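Local coordinates for protein scyllo-inosose 3-dehydrogenase (Thermotoga maritima, PDB 3IP1) that catalyses the NAD(+)-dependent oxidation of scyllo-inosose to 3-dehydro-scyllo-inosose, probably as a step in myo-inositol breakdown, at residues A5-A10 with R43-P48; W173-L178 with R352-M357; G226-A231 with M361-I366. All coordinates share one frame; numbering follows the deposited sequence. Where two conformers were deposited one is given.

Contact 1: A5-A10 with R43-P48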
# COMPACT_ATOMS: atom_id res chain seq x y z
N ALA A 5 31.96 21.54 26.19
CA ALA A 5 31.03 21.32 25.08
C ALA A 5 31.02 22.55 24.18
O ALA A 5 31.30 23.66 24.63
CB ALA A 5 29.61 21.04 25.61
N VAL A 6 30.65 22.33 22.91
CA VAL A 6 30.52 23.38 21.91
C VAL A 6 29.10 23.98 21.98
O VAL A 6 28.11 23.30 21.64
CB VAL A 6 30.81 22.81 20.52
CG1 VAL A 6 30.59 23.83 19.44
CG2 VAL A 6 32.26 22.23 20.46
N ARG A 7 29.01 25.23 22.45
CA ARG A 7 27.72 25.89 22.65
C ARG A 7 27.53 27.13 21.78
O ARG A 7 28.48 27.87 21.51
CB ARG A 7 27.50 26.23 24.13
CG ARG A 7 27.68 25.04 25.08
CD ARG A 7 26.96 25.27 26.41
NE ARG A 7 25.58 24.81 26.37
CZ ARG A 7 24.57 25.39 27.02
NH1 ARG A 7 23.35 24.89 26.92
NH2 ARG A 7 24.78 26.47 27.75
N LEU A 8 26.29 27.34 21.34
CA LEU A 8 25.93 28.53 20.56
C LEU A 8 25.15 29.51 21.42
O LEU A 8 24.13 29.17 22.00
CB LEU A 8 25.12 28.16 19.30
CG LEU A 8 24.85 29.24 18.23
CD1 LEU A 8 24.72 28.63 16.83
CD2 LEU A 8 23.61 30.11 18.53
N HIS A 9 25.63 30.75 21.48
CA HIS A 9 24.92 31.83 22.14
C HIS A 9 24.46 32.82 21.08
O HIS A 9 25.15 33.03 20.10
CB HIS A 9 25.84 32.53 23.16
CG HIS A 9 26.20 31.65 24.32
ND1 HIS A 9 25.58 31.75 25.55
CD2 HIS A 9 27.09 30.63 24.42
CE1 HIS A 9 26.08 30.83 26.36
NE2 HIS A 9 26.99 30.14 25.70
N ALA A 10 23.28 33.40 21.27
CA ALA A 10 22.81 34.42 20.36
C ALA A 10 21.94 35.40 21.13
O ALA A 10 21.52 35.11 22.24
CB ALA A 10 22.02 33.80 19.20
N ARG A 43 31.14 28.76 20.93
CA ARG A 43 32.35 28.63 21.74
C ARG A 43 32.38 27.34 22.55
O ARG A 43 31.35 26.85 23.00
CB ARG A 43 32.51 29.85 22.66
CG ARG A 43 33.50 30.90 22.16
CD ARG A 43 34.92 30.68 22.77
NE ARG A 43 35.29 31.71 23.76
CZ ARG A 43 35.26 31.56 25.09
NH1 ARG A 43 34.90 30.41 25.65
NH2 ARG A 43 35.61 32.58 25.87
N VAL A 44 33.58 26.79 22.72
CA VAL A 44 33.80 25.73 23.68
C VAL A 44 33.72 26.34 25.07
O VAL A 44 34.46 27.28 25.36
CB VAL A 44 35.19 25.06 23.48
CG1 VAL A 44 35.48 24.05 24.61
CG2 VAL A 44 35.26 24.40 22.10
N GLU A 45 32.81 25.85 25.90
CA GLU A 45 32.69 26.36 27.26
C GLU A 45 32.50 25.23 28.26
O GLU A 45 32.10 24.11 27.89
CB GLU A 45 31.58 27.43 27.36
CG GLU A 45 30.15 26.92 27.24
CD GLU A 45 29.09 28.04 27.15
OE1 GLU A 45 28.11 28.03 27.94
OE2 GLU A 45 29.24 28.94 26.30
N GLU A 46 32.77 25.50 29.53
CA GLU A 46 32.56 24.50 30.57
C GLU A 46 31.09 24.26 30.78
O GLU A 46 30.29 25.18 30.70
CB GLU A 46 33.23 24.91 31.88
CG GLU A 46 34.73 25.00 31.75
CD GLU A 46 35.44 24.87 33.08
OE1 GLU A 46 34.87 25.29 34.12
OE2 GLU A 46 36.58 24.34 33.06
N VAL A 47 30.74 22.99 31.01
CA VAL A 47 29.36 22.58 31.27
C VAL A 47 29.24 21.76 32.55
O VAL A 47 30.17 21.06 32.92
CB VAL A 47 28.74 21.76 30.07
CG1 VAL A 47 28.59 22.64 28.83
CG2 VAL A 47 29.55 20.49 29.76
N PRO A 48 28.07 21.82 33.21
CA PRO A 48 27.86 20.93 34.36
C PRO A 48 27.83 19.45 33.96
O PRO A 48 27.60 19.13 32.79
CB PRO A 48 26.48 21.36 34.89
CG PRO A 48 25.83 22.05 33.76
CD PRO A 48 26.92 22.71 32.97

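Contact 2: W173-L178 with R352-M357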
# COMPACT_ATOMS: atom_id res chain seq x y z
N TRP A 173 19.83 3.68 19.71
CA TRP A 173 19.83 2.44 18.94
C TRP A 173 21.21 1.79 18.99
O TRP A 173 22.24 2.46 18.84
CB TRP A 173 19.47 2.72 17.47
CG TRP A 173 18.04 3.15 17.28
CD1 TRP A 173 17.57 4.43 17.20
CD2 TRP A 173 16.90 2.29 17.18
NE1 TRP A 173 16.20 4.42 17.04
CE2 TRP A 173 15.77 3.12 17.02
CE3 TRP A 173 16.72 0.90 17.20
CZ2 TRP A 173 14.47 2.61 16.88
CZ3 TRP A 173 15.43 0.38 17.06
CH2 TRP A 173 14.33 1.24 16.90
N SER A 174 21.24 0.49 19.19
CA SER A 174 22.52 -0.21 19.36
C SER A 174 23.34 -0.24 18.08
O SER A 174 22.79 -0.47 17.01
CB SER A 174 22.28 -1.63 19.82
OG SER A 174 23.53 -2.29 19.92
N LEU A 175 24.65 -0.05 18.19
CA LEU A 175 25.55 -0.28 17.06
C LEU A 175 26.31 -1.62 17.13
O LEU A 175 27.35 -1.77 16.46
CB LEU A 175 26.55 0.87 16.92
CG LEU A 175 26.01 2.30 16.67
CD1 LEU A 175 27.18 3.28 16.74
CD2 LEU A 175 25.21 2.44 15.34
N ARG A 176 25.84 -2.58 17.94
CA ARG A 176 26.50 -3.90 18.10
C ARG A 176 26.80 -4.60 16.77
O ARG A 176 27.86 -5.18 16.56
CB ARG A 176 25.63 -4.84 18.93
CG ARG A 176 25.73 -4.67 20.43
CD ARG A 176 26.70 -5.68 21.04
NE ARG A 176 26.38 -7.05 20.65
CZ ARG A 176 26.95 -8.11 21.20
NH1 ARG A 176 26.62 -9.33 20.80
NH2 ARG A 176 27.85 -7.95 22.16
N GLU A 177 25.82 -4.55 15.88
CA GLU A 177 25.97 -5.18 14.55
C GLU A 177 27.20 -4.70 13.76
O GLU A 177 27.63 -5.37 12.82
CB GLU A 177 24.73 -4.93 13.69
CG GLU A 177 23.46 -5.69 14.08
CD GLU A 177 22.24 -5.08 13.38
OE1 GLU A 177 21.68 -5.72 12.46
OE2 GLU A 177 21.88 -3.92 13.72
N LEU A 178 27.73 -3.53 14.09
CA LEU A 178 28.89 -3.01 13.35
C LEU A 178 30.22 -3.57 13.89
O LEU A 178 31.26 -3.38 13.27
CB LEU A 178 28.92 -1.47 13.35
CG LEU A 178 27.69 -0.69 12.86
CD1 LEU A 178 28.00 0.80 12.83
CD2 LEU A 178 27.20 -1.15 11.49
N ARG A 352 17.19 -0.38 10.55
CA ARG A 352 17.45 -0.92 9.22
C ARG A 352 18.65 -0.24 8.58
O ARG A 352 19.41 -0.89 7.87
CB ARG A 352 16.22 -0.80 8.30
CG ARG A 352 15.12 -1.84 8.53
CD ARG A 352 13.97 -1.56 7.56
NE ARG A 352 12.80 -2.42 7.75
CZ ARG A 352 11.70 -2.07 8.42
NH1 ARG A 352 11.61 -0.87 9.02
NH2 ARG A 352 10.70 -2.92 8.52
N VAL A 353 18.80 1.07 8.79
CA VAL A 353 20.00 1.77 8.30
C VAL A 353 21.26 1.15 8.92
O VAL A 353 22.26 0.96 8.25
CB VAL A 353 19.96 3.29 8.54
CG1 VAL A 353 21.38 3.91 8.33
CG2 VAL A 353 18.92 3.93 7.62
N ILE A 354 21.18 0.83 10.21
CA ILE A 354 22.29 0.17 10.92
C ILE A 354 22.61 -1.22 10.32
O ILE A 354 23.78 -1.52 10.06
CB ILE A 354 22.03 0.14 12.47
CG1 ILE A 354 22.07 1.57 13.02
CG2 ILE A 354 23.05 -0.77 13.17
CD1 ILE A 354 21.28 1.79 14.36
N SER A 355 21.57 -2.03 10.09
CA SER A 355 21.76 -3.37 9.49
C SER A 355 22.34 -3.27 8.10
O SER A 355 23.19 -4.07 7.73
CB SER A 355 20.44 -4.14 9.41
OG SER A 355 19.98 -4.38 10.73
N LEU A 356 21.89 -2.27 7.35
CA LEU A 356 22.39 -2.03 6.01
C LEU A 356 23.91 -1.73 6.05
O LEU A 356 24.70 -2.34 5.33
CB LEU A 356 21.61 -0.87 5.40
CG LEU A 356 21.24 -0.81 3.93
CD1 LEU A 356 20.99 -2.17 3.25
CD2 LEU A 356 20.04 0.08 3.79
N MSE A 357 24.30 -0.79 6.91
CA MSE A 357 25.72 -0.52 7.11
C MSE A 357 26.47 -1.79 7.52
O MSE A 357 27.54 -2.06 7.00
CB MSE A 357 25.94 0.56 8.16
CG MSE A 357 25.51 1.96 7.72
SE MSE A 357 25.93 3.21 9.14
CE MSE A 357 25.28 4.83 8.25

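Contact 3: G226-A231 with M361-I366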
# COMPACT_ATOMS: atom_id res chain seq x y z
N GLY A 226 21.65 13.52 -0.34
CA GLY A 226 21.68 12.96 -1.71
C GLY A 226 22.65 11.79 -1.85
O GLY A 226 22.35 10.81 -2.51
N LEU A 227 23.81 11.88 -1.20
CA LEU A 227 24.79 10.79 -1.23
C LEU A 227 24.31 9.50 -0.54
O LEU A 227 24.59 8.41 -1.01
CB LEU A 227 26.12 11.27 -0.65
CG LEU A 227 26.89 12.26 -1.53
CD1 LEU A 227 28.24 12.68 -0.89
CD2 LEU A 227 27.11 11.69 -2.94
N ALA A 228 23.61 9.64 0.59
CA ALA A 228 23.01 8.50 1.28
C ALA A 228 21.96 7.86 0.39
O ALA A 228 21.92 6.63 0.25
CB ALA A 228 22.41 8.92 2.61
N ALA A 229 21.13 8.70 -0.24
CA ALA A 229 20.11 8.18 -1.16
C ALA A 229 20.72 7.35 -2.31
O ALA A 229 20.14 6.34 -2.69
CB ALA A 229 19.22 9.30 -1.69
N VAL A 230 21.88 7.76 -2.83
CA VAL A 230 22.55 7.00 -3.89
C VAL A 230 22.84 5.60 -3.41
O VAL A 230 22.48 4.61 -4.08
CB VAL A 230 23.87 7.66 -4.37
CG1 VAL A 230 24.67 6.70 -5.25
CG2 VAL A 230 23.56 8.92 -5.14
N ALA A 231 23.49 5.53 -2.25
CA ALA A 231 23.84 4.28 -1.60
C ALA A 231 22.60 3.43 -1.32
O ALA A 231 22.57 2.24 -1.65
CB ALA A 231 24.61 4.56 -0.30
N MSE A 361 27.09 -1.51 3.34
CA MSE A 361 26.90 -0.14 2.90
C MSE A 361 27.66 0.83 3.80
O MSE A 361 27.20 1.20 4.90
CB MSE A 361 25.41 0.23 2.85
CG MSE A 361 25.11 1.57 2.17
SE MSE A 361 23.22 2.07 2.37
CE MSE A 361 23.28 2.69 4.23
N ASP A 362 28.82 1.25 3.32
CA ASP A 362 29.76 2.07 4.08
C ASP A 362 29.66 3.57 3.74
O ASP A 362 30.22 4.04 2.74
CB ASP A 362 31.20 1.57 3.83
CG ASP A 362 32.24 2.37 4.61
OD1 ASP A 362 31.86 3.16 5.50
OD2 ASP A 362 33.44 2.21 4.32
N MSE A 363 28.99 4.32 4.61
CA MSE A 363 28.82 5.75 4.38
C MSE A 363 30.05 6.57 4.81
O MSE A 363 30.11 7.77 4.52
CB MSE A 363 27.57 6.27 5.10
CG MSE A 363 26.27 5.71 4.57
SE MSE A 363 25.98 6.23 2.72
CE MSE A 363 26.17 8.15 2.89
N THR A 364 31.01 5.95 5.49
CA THR A 364 32.18 6.68 6.01
C THR A 364 33.03 7.27 4.88
O THR A 364 33.81 8.19 5.11
CB THR A 364 33.09 5.83 6.97
OG1 THR A 364 33.73 4.77 6.24
CG2 THR A 364 32.27 5.26 8.12
N LYS A 365 32.82 6.78 3.66
CA LYS A 365 33.49 7.31 2.48
C LYS A 365 33.27 8.81 2.30
O LYS A 365 34.05 9.48 1.63
CB LYS A 365 33.05 6.58 1.21
CG LYS A 365 33.33 5.07 1.19
CD LYS A 365 33.10 4.52 -0.20
CE LYS A 365 33.67 3.12 -0.37
NZ LYS A 365 32.67 2.07 0.00
N ILE A 366 32.20 9.35 2.88
CA ILE A 366 31.87 10.75 2.68
C ILE A 366 32.53 11.70 3.68
O ILE A 366 32.47 12.93 3.50
CB ILE A 366 30.33 11.01 2.61
CG1 ILE A 366 29.71 11.02 4.02
CG2 ILE A 366 29.66 10.01 1.63
CD1 ILE A 366 28.35 11.70 4.08

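Contact 1: A5-A10 with R43-P48
E45 reaches H9 and R7 because its CG is tucked between the backbone N and the carbonyl carbon (chi1 71°), and the chain then runs extended along one face of the sheet; H9, with CG beside its backbone N, sends its ring to meet it from the opposite direction. The imidazole comes in edge-on, its plane 24° from that of the carboxylate, and NE2 donates to OE2 of E45 over 2.6 Å on the syn side, with a second, weak bond from the same NE2 to OE1. The bond to OE2 is short but bent. The side chain of R7 crosses that of E45 obliquely. Its CD lies 3.4 Å from OE1 of E45, and NH2 makes a long salt bridge to that oxygen at 3.7 Å, the guanidinium turned steeply against the carboxylate. R7's firmer partners are D158, through NH1, and T94, through NE. On this face, CG1 of V47 rests 3.7 Å from CB of A5 and also touches CD of R7.

Underneath, in the antiparallel sheet near the N terminus, 5-10 and 43-47 pair antiparallel but are strongly twisted, 112° between their directions. A5 with E45 and R7 with R43 are hydrogen-bonded pairs, each closed by two N-H to O bonds, that from R7 N to R43 O being nearly straight at 2.9 Å. Between them V6 and V44 form a non-hydrogen-bonded pair, and their CG2 methyls meet at 4.0 Å on the other face, where I376 and P377 of helix 376-382 add cover. With one carboxylate serving both a histidine and an arginine, E45 is likely to stay ionised and to favour a protonated H9.

Contact 2: W173-L178 with R352-M357
I354 on helix 349-358 faces a chain that leaves strand 172-174 at S174 and turns into the 3-10 segment 176-178, the backbones coming nearest at E177 and S355, whose CA atoms are 6.8 Å apart. An ST turn shapes this exit: S174 OG, which also bonds E123, accepts from R176 N. I354 is the apolar centre. Its CD1 sits 3.7 Å from CB of W173, and its CG1 meets CD2 of L175 at 4.0 Å, the two side chains crossing at about a right angle. The CG2 branch, anti to the backbone N, lies 3.4 Å from OE2 of E177. L178 extends the patch, its CD2 resting 3.9 Å from CB of M357 (a selenomethionine).

The polar link is the bond from OG of S355 to OE1 of E177, 2.8 Å long and meeting the syn lone pair of OE1; the same hydroxyl also lies within hydrogen-bonding reach of O of P351, so its one proton is probably shared between the two acceptors. An alanine in place of E177 would probably leave S355 without its partner across the contact and uncover the CG2 methyl of I354. The contact joins the end of strand 172-174, in the GroES-like part, to helix 349-358, which follows the last strand of the nucleotide-binding sheet. Its apolar middle gives grip without direction, while one charged-to-neutral hydrogen bond probably favours a particular alignment.

Contact 3: G226-A231 with M361-I366
CB of A231, on helix 224-235, meets two selenium atoms, SE of M363 at 3.7 Å and SE of M361 at 3.9 Å, both residues being selenomethionines. They get there differently. M361 starts out with CG anti to the backbone N (chi1 -170°) and bends only at its last torsion, whereas M363 is bent at chi2 and again at chi3, folding CE back onto the helix. CE settles 3.6 Å from CA of A228 and 3.8 Å from the CB of the same residue, against backbone as well as side chain. The small side chains of A228 and A231 are consistent with so close an approach. One residue before A228, the side chains of L227 and I366 slide past each other in opposite directions, CD1 of L227 3.9 Å from CG2 of I366.

Helix 224-235 follows the first strand of a Rossmann-type nucleotide-binding fold, and G226 fits the last glycine of a GxGxxG pattern; I225 beside it and R250 near L227 are NAD(+)-binding positions by similarity. Helix 194-207 borders the same side chains, T197 touching A228, M361 and M363.

No hydrogen bond spans the two segments; the polar contacts lie within the loop. OD1 of D362 accepts from OG1 of T364 at 2.6 Å through its syn lone pair, and from the N of T364 at 2.9 Å from above the carboxylate plane, an Asx turn. R186 grips this turn from outside, with a salt bridge to OD2 of D362 and a hydrogen bond to OG1 of T364.

How the contacts relate
Contact 1 stands apart, its centre about 31 Å from the centres of both others, in the antiparallel sheet near the N terminus; it closes before the others open along the chain. Contacts 2 and 3 alternate in sequence, in the order 173-178, 226-231, 352-357, 361-366, and their centres are about 15 Å apart. They touch where the chain leaves helix 349-358: O of L356 and N of M361 are 3.2 Å apart, a probable hydrogen bond, and CE of M357 packs on CG of M363. Helix 194-207 borders both. The short connection after helix 349-358 carries the chain from the packing against 173-178 to that on helix 224-235, the first helix of the Rossmann-type fold.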